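Local coordinates for glycosyl hyrolase, family 3 (Deinococcus radiodurans, PDB 3TEV), which probably hydrolyses O-glycosidic bonds, as a member of glycoside hydrolase family 3 built on a TIM-barrel domain, at residues I126-T131 with A287-A292. Numbering follows the deposited sequence.
Sequences INWNFT and ADLVMA
Trp128 and Leu289 reach toward each other from opposite walls of a barrel, and their ends meet where CH2 of the indole lies 4.1 Å from CD2 of Leu289. With CG anti to the backbone N (chi1 173°), the indole of Trp128 extends from its strand toward Leu289. Two residues on in each segment, Phe130 and the selenomethionine Met291 do the same: the ring carbon CZ of Phe130 stands 4.1 Å from SE of Met291. This second pair is a Met-aromatic contact, with SE of Met291 4.9 Å from the centre of the Phe130 ring and approaching obliquely, 44° off the ring normal. The chain of Met291 is extended at chi2 and bends at chi3 (74°), which turns its methyl CE off the line of the chain.

Within segment 126-131 the indole of Trp128 meets Phe130 edge-on. CD1 of Phe130 lies in the indole plane, at its edge, and NE1 of Trp128 sits 3.1 Å above the plane of the phenyl ring, over its centre, so the ring face receives the pyrrole N-H side of the indole.

With the nearest CA atoms still 12.4 Å apart, at Phe130 and Met291, only side chains bridge the gap. All four are buried, which is characteristic of the apolar core inside a TIM barrel, here between its fourth and eighth strands. Backbone hydrogen bonds tie strand 128-129 to Ile79 of strand 76-79 and to Ala174 of strand 174-180. Val260 of strand 258-261 touches Trp128, Leu289 and Met291 alike, while helix 107-124 packs behind Ile126 and Asn129.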
loop_
_atom_site.group_PDB
_atom_site.type_symbol
_atom_site.label_atom_id
_atom_site.label_comp_id
_atom_site.label_asym_id
_atom_site.label_seq_id
_atom_site.Cartn_x
_atom_site.Cartn_y
_atom_site.Cartn_z
ATOM N N ILE A 126 -3.061 -14.166 -6.621
ATOM C CA ILE A 126 -2.812 -12.857 -6.028
ATOM C C ILE A 126 -2.085 -13.059 -4.704
ATOM O O ILE A 126 -2.466 -13.936 -3.916
ATOM C CB ILE A 126 -4.144 -12.086 -5.813
ATOM C CG1 ILE A 126 -4.644 -11.541 -7.164
ATOM C CG2 ILE A 126 -3.953 -10.924 -4.832
ATOM C CD1 ILE A 126 -6.163 -11.284 -7.233
ATOM N N ASN A 127 -1.051 -12.264 -4.449
ATOM C CA ASN A 127 -0.276 -12.427 -3.222
ATOM C C ASN A 127 -0.242 -11.189 -2.315
ATOM O O ASN A 127 0.519 -11.139 -1.348
ATOM C CB ASN A 127 1.144 -12.950 -3.535
ATOM C CG ASN A 127 1.967 -11.987 -4.415
ATOM O OD1 ASN A 127 1.453 -11.010 -4.967
ATOM N ND2 ASN A 127 3.259 -12.265 -4.529
ATOM N N TRP A 128 -1.081 -10.203 -2.616
ATOM C CA TRP A 128 -1.119 -8.968 -1.852
ATOM C C TRP A 128 -2.533 -8.382 -1.878
ATOM O O TRP A 128 -3.106 -8.189 -2.942
ATOM C CB TRP A 128 -0.078 -8.000 -2.409
ATOM C CG TRP A 128 -0.055 -6.592 -1.869
ATOM C CD1 TRP A 128 -1.140 -5.790 -1.568
ATOM C CD2 TRP A 128 1.108 -5.765 -1.673
ATOM N NE1 TRP A 128 -0.708 -4.528 -1.169
ATOM C CE2 TRP A 128 0.665 -4.498 -1.221
ATOM C CE3 TRP A 128 2.474 -5.970 -1.837
ATOM C CZ2 TRP A 128 1.554 -3.455 -0.904
ATOM C CZ3 TRP A 128 3.351 -4.923 -1.529
ATOM C CH2 TRP A 128 2.886 -3.696 -1.059
ATOM N N ASN A 129 -3.079 -8.096 -0.699
ATOM C CA ASN A 129 -4.385 -7.453 -0.565
ATOM C C ASN A 129 -4.250 -6.194 0.290
ATOM O O ASN A 129 -3.605 -6.219 1.347
ATOM C CB ASN A 129 -5.394 -8.417 0.070
ATOM C CG ASN A 129 -6.829 -7.918 -0.031
ATOM O OD1 ASN A 129 -7.131 -7.007 -0.812
ATOM N ND2 ASN A 129 -7.727 -8.517 0.750
ATOM N N PHE A 130 -4.852 -5.098 -0.150
ATOM C CA PHE A 130 -4.772 -3.832 0.592
ATOM C C PHE A 130 -5.830 -3.750 1.699
ATOM O O PHE A 130 -6.815 -3.015 1.569
ATOM C CB PHE A 130 -4.921 -2.644 -0.358
ATOM C CG PHE A 130 -3.685 -2.320 -1.124
ATOM C CD1 PHE A 130 -2.618 -1.667 -0.507
ATOM C CD2 PHE A 130 -3.593 -2.619 -2.478
ATOM C CE1 PHE A 130 -1.450 -1.358 -1.239
ATOM C CE2 PHE A 130 -2.448 -2.305 -3.223
ATOM C CZ PHE A 130 -1.376 -1.680 -2.623
ATOM N N THR A 131 -5.662 -4.573 2.735
ATOM C CA THR A 131 -6.401 -4.507 4.012
ATOM C C THR A 131 -5.417 -5.000 5.075
ATOM O O THR A 131 -4.416 -5.632 4.731
ATOM C CB THR A 131 -7.682 -5.425 4.103
ATOM O OG1 THR A 131 -7.404 -6.726 3.555
ATOM C CG2 THR A 131 -8.898 -4.792 3.445
ATOM N N ALA A 287 9.837 5.493 1.352
ATOM C CA ALA A 287 9.039 4.465 0.674
ATOM C C ALA A 287 9.942 3.460 -0.039
ATOM O O ALA A 287 11.003 3.830 -0.574
ATOM C CB ALA A 287 8.104 5.104 -0.337
ATOM N N ASP A 288 9.518 2.195 -0.052
ATOM C CA ASP A 288 10.180 1.162 -0.867
ATOM C C ASP A 288 9.546 1.043 -2.247
ATOM O O ASP A 288 10.176 0.526 -3.179
ATOM C CB ASP A 288 10.067 -0.203 -0.190
ATOM C CG ASP A 288 10.613 -0.190 1.206
ATOM O OD1 ASP A 288 11.819 0.120 1.364
ATOM O OD2 ASP A 288 9.840 -0.436 2.153
ATOM N N LEU A 289 8.290 1.491 -2.357
ATOM C CA LEU A 289 7.444 1.192 -3.519
ATOM C C LEU A 289 6.534 2.381 -3.787
ATOM O O LEU A 289 5.876 2.886 -2.870
ATOM C CB LEU A 289 6.566 -0.057 -3.245
ATOM C CG LEU A 289 5.776 -0.642 -4.442
ATOM C CD1 LEU A 289 6.703 -1.001 -5.656
ATOM C CD2 LEU A 289 4.970 -1.872 -4.027
ATOM N N VAL A 290 6.491 2.830 -5.038
ATOM C CA VAL A 290 5.606 3.924 -5.407
ATOM C C VAL A 290 4.484 3.395 -6.302
ATOM O O VAL A 290 4.742 2.727 -7.311
ATOM C CB VAL A 290 6.404 5.056 -6.124
ATOM C CG1 VAL A 290 5.454 6.107 -6.719
ATOM C CG2 VAL A 290 7.373 5.720 -5.151
HETATM N N MSE A 291 3.237 3.672 -5.920
HETATM C CA MSE A 291 2.092 3.354 -6.774
HETATM C C MSE A 291 2.010 4.380 -7.882
HETATM O O MSE A 291 1.617 5.496 -7.636
HETATM C CB MSE A 291 0.788 3.372 -6.000
HETATM C CG MSE A 291 0.723 2.271 -4.986
HETATM SE SE MSE A 291 -1.044 2.048 -4.223
HETATM C CE MSE A 291 -1.738 1.208 -5.845
ATOM N N ALA A 292 2.338 3.998 -9.100
ATOM C CA ALA A 292 2.350 4.921 -10.211
ATOM C C ALA A 292 1.171 4.568 -11.126
ATOM O O ALA A 292 1.340 3.914 -12.161
ATOM C CB ALA A 292 3.701 4.806 -10.946
#